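Local coordinates for Gp15 protein (Listeria phage PSA, PDB 6R5W) that serves as the homotrimeric receptor-binding protein of the phage and probably recognises the surface of its Listeria host cell, at residues Val72-Leu77 / Asp156-Leu161; Tyr124-Gln129 / Asn135-Tyr140. One frame throughout, in Å; residues are numbered along the deposited sequence.

Contact 1 of 2, residues Val72-Leu77 / Asp156-Leu161; sequences VASQPL and DVNTGL
Ser74 faces Asn158 where the chain of 72-77 turns a corner, leaving one strand direction for another. With chi1 at 177° the Ser74 hydroxyl swings away from the backbone N and beside the carbonyl carbon, to within 3.4 Å of Asn158 ND2 from OG, but the angle is too poor for a hydrogen bond. The same ND2 comes within 3.8 Å of Ser74 CB, so the amide nitrogen rests against the end of the serine side chain without being gripped by it. Its bond goes to Gln129 OE1 instead, which fixes where the asparagine amide lies. Next along, Gln75 and Pro76 turn to the second subunit: Gln75 OE1 is hydrogen-bonded to Ser119 OG of that subunit and its side chain packs on Trp120 there, while Pro76 packs on the same serine. Leu77 then returns to the interior. Its CD2 meets CD1 of Leu161 at 4.1 Å, and the two side chains cross obliquely. In Leu161 the touching methyl is the one anti to CA (chi2 -175°), so this residue reaches out at full length, whereas Leu77 offers the other branch. No hydrogen bond links the segments. Residues 74-77 and 158-161 run nearly the same way, 14° apart, with Leu77 and Leu161 CA atoms 8.2 Å from each other. That spacing reflects the strand 87-97 lying between strands 72-84 and 159-167 in an antiparallel sheet: the backbones of Gln75 and Thr159 hydrogen-bond to those of Ile95 and Val96, while Leu77 packs on Val96 and Leu161 on Val92.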
ATOM      1  N   VAL A  72      31.424 -14.220  -5.410  1.00 38.84           N
ATOM      2  CA  VAL A  72      31.156 -14.489  -4.006  1.00 39.99           C
ATOM      3  C   VAL A  72      30.163 -13.438  -3.505  1.00 45.96           C
ATOM      4  O   VAL A  72      30.083 -12.317  -4.046  1.00 41.43           O
ATOM      5  CB  VAL A  72      32.439 -14.483  -3.156  1.00 40.99           C
ATOM      6  CG1 VAL A  72      33.360 -15.645  -3.607  1.00 42.14           C
ATOM      7  CG2 VAL A  72      33.191 -13.157  -3.231  1.00 42.55           C
ATOM      8  N   ALA A  73      29.384 -13.827  -2.493  1.00 36.15           N
ATOM      9  CA  ALA A  73      28.435 -12.906  -1.825  1.00 39.87           C
ATOM     10  C   ALA A  73      29.245 -12.258  -0.723  1.00 45.75           C
ATOM     11  O   ALA A  73      29.380 -12.801   0.388  1.00 41.40           O
ATOM     12  CB  ALA A  73      27.232 -13.657  -1.281  1.00 43.94           C
ATOM     13  N   SER A  74      29.810 -11.103  -1.036  1.00 40.58           N
ATOM     14  CA  SER A  74      30.558 -10.361  -0.022  1.00 44.09           C
ATOM     15  C   SER A  74      29.619  -9.835   1.043  1.00 51.80           C
ATOM     16  O   SER A  74      30.010  -9.710   2.211  1.00 52.10           O
ATOM     17  CB  SER A  74      31.339  -9.206  -0.675  1.00 47.29           C
ATOM     18  OG  SER A  74      32.028  -8.422   0.291  1.00 58.37           O
ATOM     19  N   GLN A  75      28.379  -9.515   0.657  1.00 44.39           N
ATOM     20  CA  GLN A  75      27.285  -9.402   1.622  1.00 56.32           C
ATOM     21  C   GLN A  75      26.169 -10.334   1.169  1.00 47.78           C
ATOM     22  O   GLN A  75      25.978 -10.487  -0.041  1.00 44.69           O
ATOM     23  CB  GLN A  75      26.777  -7.956   1.711  1.00 53.10           C
ATOM     24  CG  GLN A  75      27.827  -6.958   2.208  1.00 57.78           C
ATOM     25  CD  GLN A  75      28.296  -7.263   3.625  1.00 63.35           C
ATOM     26  OE1 GLN A  75      27.481  -7.487   4.529  1.00 59.75           O
ATOM     27  NE2 GLN A  75      29.624  -7.277   3.819  1.00 62.67           N
ATOM     28  N   PRO A  76      25.421 -10.961   2.096  1.00 51.27           N
ATOM     29  CA  PRO A  76      24.341 -11.876   1.668  1.00 43.54           C
ATOM     30  C   PRO A  76      23.469 -11.225   0.614  1.00 39.67           C
ATOM     31  O   PRO A  76      23.145 -10.034   0.675  1.00 43.00           O
ATOM     32  CB  PRO A  76      23.553 -12.168   2.952  1.00 53.10           C
ATOM     33  CG  PRO A  76      24.588 -11.964   4.082  1.00 54.66           C
ATOM     34  CD  PRO A  76      25.455 -10.795   3.576  1.00 55.38           C
ATOM     35  N   LEU A  77      23.189 -11.985  -0.432  1.00 36.97           N
ATOM     36  CA  LEU A  77      22.372 -11.502  -1.552  1.00 36.07           C
ATOM     37  C   LEU A  77      20.933 -11.804  -1.213  1.00 37.23           C
ATOM     38  O   LEU A  77      20.562 -12.966  -1.094  1.00 34.73           O
ATOM     39  CB  LEU A  77      22.794 -12.170  -2.861  1.00 36.45           C
ATOM     40  CG  LEU A  77      24.287 -12.033  -3.079  1.00 32.98           C
ATOM     41  CD1 LEU A  77      24.670 -12.682  -4.491  1.00 43.40           C
ATOM     42  CD2 LEU A  77      24.825 -10.661  -3.085  1.00 36.25           C
ATOM     43  N   ASP A 156      38.321  -5.883 -10.324  1.00 34.33           N
ATOM     44  CA  ASP A 156      38.851  -6.298  -9.030  1.00 39.39           C
ATOM     45  C   ASP A 156      38.184  -5.607  -7.839  1.00 42.96           C
ATOM     46  O   ASP A 156      38.600  -5.833  -6.705  1.00 39.89           O
ATOM     47  CB  ASP A 156      40.344  -5.998  -8.958  1.00 39.36           C
ATOM     48  CG  ASP A 156      41.116  -6.757 -10.000  1.00 41.30           C
ATOM     49  OD1 ASP A 156      40.853  -7.957 -10.130  1.00 38.70           O
ATOM     50  OD2 ASP A 156      41.925  -6.132 -10.711  1.00 50.57           O
ATOM     51  N   VAL A 157      37.149  -4.825  -8.061  1.00 36.61           N
ATOM     52  CA  VAL A 157      36.437  -4.071  -6.999  1.00 32.01           C
ATOM     53  C   VAL A 157      35.043  -4.661  -6.882  1.00 39.21           C
ATOM     54  O   VAL A 157      34.451  -5.076  -7.888  1.00 35.15           O
ATOM     55  CB  VAL A 157      36.398  -2.579  -7.322  1.00 36.67           C
ATOM     56  CG1 VAL A 157      35.557  -1.781  -6.328  1.00 34.19           C
ATOM     57  CG2 VAL A 157      37.846  -2.033  -7.337  1.00 40.60           C
ATOM     58  N   ASN A 158      34.539  -4.768  -5.654  1.00 32.53           N
ATOM     59  CA  ASN A 158      33.252  -5.388  -5.479  1.00 29.56           C
ATOM     60  C   ASN A 158      32.178  -4.487  -6.108  1.00 24.57           C
ATOM     61  O   ASN A 158      32.364  -3.270  -6.262  1.00 31.76           O
ATOM     62  CB  ASN A 158      32.903  -5.584  -3.979  1.00 37.48           C
ATOM     63  CG  ASN A 158      33.852  -6.543  -3.246  1.00 45.56           C
ATOM     64  OD1 ASN A 158      34.625  -7.263  -3.857  1.00 37.20           O
ATOM     65  ND2 ASN A 158      33.748  -6.568  -1.908  1.00 36.18           N
ATOM     66  N   THR A 159      31.050  -5.091  -6.455  1.00 31.15           N
ATOM     67  CA  THR A 159      29.960  -4.398  -7.141  1.00 31.17           C
ATOM     68  C   THR A 159      28.655  -4.505  -6.340  1.00 27.50           C
ATOM     69  O   THR A 159      28.227  -5.605  -5.938  1.00 28.58           O
ATOM     70  CB  THR A 159      29.790  -4.975  -8.557  1.00 32.94           C
ATOM     71  OG1 THR A 159      30.984  -4.669  -9.306  1.00 32.20           O
ATOM     72  CG2 THR A 159      28.661  -4.301  -9.268  1.00 33.09           C
ATOM     73  N   GLY A 160      27.998  -3.356  -6.112  1.00 29.65           N
ATOM     74  CA  GLY A 160      26.765  -3.372  -5.343  1.00 28.13           C
ATOM     75  C   GLY A 160      25.518  -3.707  -6.145  1.00 31.07           C
ATOM     76  O   GLY A 160      25.421  -3.367  -7.324  1.00 30.24           O
ATOM     77  N   LEU A 161      24.564  -4.381  -5.503  1.00 27.61           N
ATOM     78  CA  LEU A 161      23.276  -4.718  -6.124  1.00 27.14           C
ATOM     79  C   LEU A 161      22.100  -3.933  -5.523  1.00 30.67           C
ATOM     80  O   LEU A 161      20.945  -4.158  -5.917  1.00 30.98           O
ATOM     81  CB  LEU A 161      22.972  -6.198  -5.981  1.00 29.15           C
ATOM     82  CG  LEU A 161      23.996  -7.199  -6.505  1.00 33.87           C
ATOM     83  CD1 LEU A 161      23.453  -8.568  -6.378  1.00 36.79           C
ATOM     84  CD2 LEU A 161      24.371  -6.872  -7.938  1.00 30.66           C
TER

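Contact 2 of 2, residues Tyr124-Gln129 / Asn135-Tyr140; sequences YSAAQQ and NQANIY. With CD (cadmium ion), chain E.
Ala126 and Ile139 meet on one face of an antiparallel beta hairpin formed by strands 122-127 and 136-141. Ile139 carries CG1 beside its backbone N (chi1 -58°) and extends CD1 to within 3.5 Å of Ala126 CB; Ala137 CB lies on the same face, 4.3 Å from Ala126 CB. The backbone rungs beneath are the hydrogen-bonded pairs Tyr124 with Ile139 and Ala126 with Ala137. Tyr124 N gives a 2.8 Å bond to Ile139 O, and this carbonyl also sits at the edge of the tyrosine ring, whose OH is held by Ile165 O. Beyond the paired strands Gln128 continues the ladder less straight, its N bonded to Asn135 O. Its CB crowds that same carbonyl oxygen at 3.1 Å, and OE1 touches Asn135 CB, with the two amides turned 85° from each other. Gln128 NE2 is satisfied by Ser154 O and Thr159 OG1, Asn135 ND2 by Ser130 OG. Gln136 diverges from this face, its CB against Ala126 O and its NE2 bonded to Asn138 OD1 of the second subunit. With Gln136 of the second and third subunits it closes a cadmium site: OE1 binds the cadmium ion at 2.3 Å, and three waters complete six ligands.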
ATOM      1  N   TYR A 124      20.659  -0.877 -15.335  1.00 25.76           N
ATOM      2  CA  TYR A 124      20.845  -0.183 -14.065  1.00 27.69           C
ATOM      3  C   TYR A 124      22.265   0.306 -13.883  1.00 28.04           C
ATOM      4  O   TYR A 124      23.223  -0.442 -14.150  1.00 27.85           O
ATOM      5  CB  TYR A 124      20.521  -1.138 -12.910  1.00 24.90           C
ATOM      6  CG  TYR A 124      19.070  -1.530 -12.823  1.00 27.24           C
ATOM      7  CD1 TYR A 124      18.571  -2.618 -13.529  1.00 25.54           C
ATOM      8  CD2 TYR A 124      18.166  -0.750 -12.059  1.00 28.38           C
ATOM      9  CE1 TYR A 124      17.235  -2.975 -13.428  1.00 25.65           C
ATOM     10  CE2 TYR A 124      16.823  -1.095 -11.983  1.00 25.33           C
ATOM     11  CZ  TYR A 124      16.368  -2.193 -12.659  1.00 27.73           C
ATOM     12  OH  TYR A 124      15.034  -2.560 -12.612  1.00 27.34           O
ATOM     13  N   SER A 125      22.381   1.526 -13.367  1.00 27.53           N
ATOM     14  CA  SER A 125      23.661   2.075 -12.891  1.00 28.01           C
ATOM     15  C   SER A 125      23.885   1.626 -11.446  1.00 30.81           C
ATOM     16  O   SER A 125      22.993   1.756 -10.609  1.00 31.40           O
ATOM     17  CB  SER A 125      23.631   3.593 -12.953  1.00 30.38           C
ATOM     18  OG  SER A 125      24.849   4.092 -12.361  1.00 39.15           O
ATOM     19  N   ALA A 126      25.054   1.065 -11.148  1.00 29.11           N
ATOM     20  CA  ALA A 126      25.333   0.540  -9.804  1.00 26.25           C
ATOM     21  C   ALA A 126      26.677   1.106  -9.327  1.00 27.70           C
ATOM     22  O   ALA A 126      27.628   1.371 -10.119  1.00 28.77           O
ATOM     23  CB  ALA A 126      25.396  -0.959  -9.777  1.00 27.84           C
ATOM     24  N   ALA A 127      26.787   1.305  -8.023  1.00 26.42           N
ATOM     25  CA  ALA A 127      28.078   1.666  -7.475  1.00 26.95           C
ATOM     26  C   ALA A 127      28.972   0.442  -7.311  1.00 28.25           C
ATOM     27  O   ALA A 127      28.517  -0.655  -7.004  1.00 29.26           O
ATOM     28  CB  ALA A 127      27.927   2.369  -6.098  1.00 29.00           C
ATOM     29  N   GLN A 128      30.282   0.663  -7.434  1.00 27.51           N
ATOM     30  CA  GLN A 128      31.244  -0.293  -6.920  1.00 27.97           C
ATOM     31  C   GLN A 128      31.746   0.224  -5.567  1.00 28.75           C
ATOM     32  O   GLN A 128      31.589   1.404  -5.213  1.00 32.42           O
ATOM     33  CB  GLN A 128      32.423  -0.510  -7.888  1.00 31.43           C
ATOM     34  CG  GLN A 128      31.996  -1.070  -9.215  1.00 30.35           C
ATOM     35  CD  GLN A 128      33.241  -1.632 -10.017  1.00 28.79           C
ATOM     36  OE1 GLN A 128      33.956  -0.848 -10.676  1.00 30.75           O
ATOM     37  NE2 GLN A 128      33.481  -2.895  -9.891  1.00 29.22           N
ATOM     38  N   GLN A 129      32.353  -0.687  -4.836  1.00 32.12           N
ATOM     39  CA  GLN A 129      32.837  -0.432  -3.482  1.00 32.85           C
ATOM     40  C   GLN A 129      34.182   0.275  -3.496  1.00 32.78           C
ATOM     41  O   GLN A 129      35.225  -0.300  -3.200  1.00 38.65           O
ATOM     42  CB  GLN A 129      32.863  -1.763  -2.786  1.00 30.46           C
ATOM     43  CG  GLN A 129      33.238  -1.677  -1.247  1.00 33.90           C
ATOM     44  CD  GLN A 129      33.278  -3.003  -0.577  1.00 34.40           C
ATOM     45  OE1 GLN A 129      32.502  -3.898  -0.841  1.00 33.75           O
ATOM     46  NE2 GLN A 129      34.308  -3.186   0.263  1.00 37.87           N
ATOM     47  N   ASN A 135      34.750   3.984 -10.694  1.00 27.34           N
ATOM     48  CA  ASN A 135      34.421   2.589 -10.401  1.00 27.31           C
ATOM     49  C   ASN A 135      32.925   2.456 -10.090  1.00 32.12           C
ATOM     50  O   ASN A 135      32.481   2.414  -8.933  1.00 30.43           O
ATOM     51  CB  ASN A 135      35.292   2.031  -9.276  1.00 31.62           C
ATOM     52  CG  ASN A 135      36.746   1.761  -9.734  1.00 36.16           C
ATOM     53  OD1 ASN A 135      36.988   1.524 -10.912  1.00 32.60           O
ATOM     54  ND2 ASN A 135      37.702   1.842  -8.825  1.00 36.01           N
ATOM     55  N   GLN A 136      32.135   2.315 -11.181  1.00 28.25           N
ATOM     56  CA  GLN A 136      30.695   2.052 -11.163  1.00 28.95           C
ATOM     57  C   GLN A 136      30.468   0.972 -12.212  1.00 32.92           C
ATOM     58  O   GLN A 136      31.407   0.569 -12.918  1.00 29.49           O
ATOM     59  CB  GLN A 136      29.950   3.357 -11.478  1.00 27.64           C
ATOM     60  CG  GLN A 136      30.327   4.422 -10.389  1.00 30.17           C
ATOM     61  CD  GLN A 136      29.422   5.612 -10.391  1.00 33.28           C
ATOM     62  OE1 GLN A 136      29.085   6.153 -11.426  1.00 30.33           O
ATOM     63  NE2 GLN A 136      29.074   6.100  -9.242  1.00 31.38           N
ATOM     64  N   ALA A 137      29.218   0.544 -12.357  1.00 31.34           N
ATOM     65  CA  ALA A 137      28.884  -0.616 -13.178  1.00 24.37           C
ATOM     66  C   ALA A 137      27.610  -0.346 -13.967  1.00 31.62           C
ATOM     67  O   ALA A 137      26.689   0.350 -13.513  1.00 28.93           O
ATOM     68  CB  ALA A 137      28.739  -1.841 -12.336  1.00 26.08           C
ATOM     69  N   ASN A 138      27.579  -0.917 -15.174  1.00 27.57           N
ATOM     70  CA  ASN A 138      26.354  -1.067 -15.951  1.00 28.29           C
ATOM     71  C   ASN A 138      25.869  -2.505 -15.767  1.00 28.28           C
ATOM     72  O   ASN A 138      26.547  -3.457 -16.201  1.00 29.02           O
ATOM     73  CB  ASN A 138      26.595  -0.781 -17.441  1.00 24.57           C
ATOM     74  CG  ASN A 138      26.887   0.675 -17.710  1.00 27.12           C
ATOM     75  OD1 ASN A 138      26.409   1.584 -17.026  1.00 28.37           O
ATOM     76  ND2 ASN A 138      27.707   0.925 -18.760  1.00 29.52           N
ATOM     77  N   ILE A 139      24.688  -2.678 -15.160  1.00 27.10           N
ATOM     78  CA  ILE A 139      24.158  -3.989 -14.832  1.00 26.76           C
ATOM     79  C   ILE A 139      22.860  -4.185 -15.619  1.00 27.99           C
ATOM     80  O   ILE A 139      21.987  -3.317 -15.609  1.00 28.00           O
ATOM     81  CB  ILE A 139      23.911  -4.163 -13.308  1.00 29.27           C
ATOM     82  CG1 ILE A 139      25.217  -3.935 -12.559  1.00 28.50           C
ATOM     83  CG2 ILE A 139      23.303  -5.507 -13.052  1.00 29.90           C
ATOM     84  CD1 ILE A 139      25.101  -4.227 -11.011  1.00 31.76           C
ATOM     85  N   TYR A 140      22.733  -5.336 -16.260  1.00 28.06           N
ATOM     86  CA  TYR A 140      21.514  -5.714 -16.914  1.00 25.68           C
ATOM     87  C   TYR A 140      20.710  -6.681 -16.079  1.00 25.71           C
ATOM     88  O   TYR A 140      21.249  -7.614 -15.506  1.00 29.75           O
ATOM     89  CB  TYR A 140      21.757  -6.389 -18.257  1.00 29.99           C
ATOM     90  CG  TYR A 140      22.360  -5.577 -19.358  1.00 28.70           C
ATOM     91  CD1 TYR A 140      22.936  -4.360 -19.156  1.00 29.47           C
ATOM     92  CD2 TYR A 140      22.384  -6.117 -20.661  1.00 33.26           C
ATOM     93  CE1 TYR A 140      23.537  -3.642 -20.228  1.00 29.30           C
ATOM     94  CE2 TYR A 140      22.959  -5.420 -21.714  1.00 31.60           C
ATOM     95  CZ  TYR A 140      23.551  -4.233 -21.491  1.00 33.37           C
ATOM     96  OH  TYR A 140      24.147  -3.551 -22.495  1.00 34.20           O
TER
HETATM   97 CD    CD E 402      29.600   6.653 -13.619  1.00 34.38          CD
HETATM   98  O   HOH W   1      31.414   5.020 -14.350  1.00 36.40           O
HETATM   99  O   HOH W   2      30.173   7.797 -15.674  1.00 33.98           O
HETATM  100  O   HOH W   3      31.346   7.934 -12.731  1.00 36.25           O

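Both contacts lie in the beta-rich domain that follows the helices of residues 8-57 in this C-terminal part of the receptor-binding protein. Contact 2 is nested in the chain between the two halves of contact 1, their centres about 11 Å apart. The segment 156-161 joins them: Gly160 N lies 2.9 Å from Ala127 O, and Asn158 O 3.0 Å from Gln129 N, both probable hydrogen bonds, so the start of strand 159-167, at the edge of one sheet, is bonded to the end of strand 122-127, at the edge of the other. Thr159 and Leu161 also pack on Ile139. Both contacts reach the second subunit, contact 1 through Gln75 and Pro76, contact 2 through the shared cadmium ion.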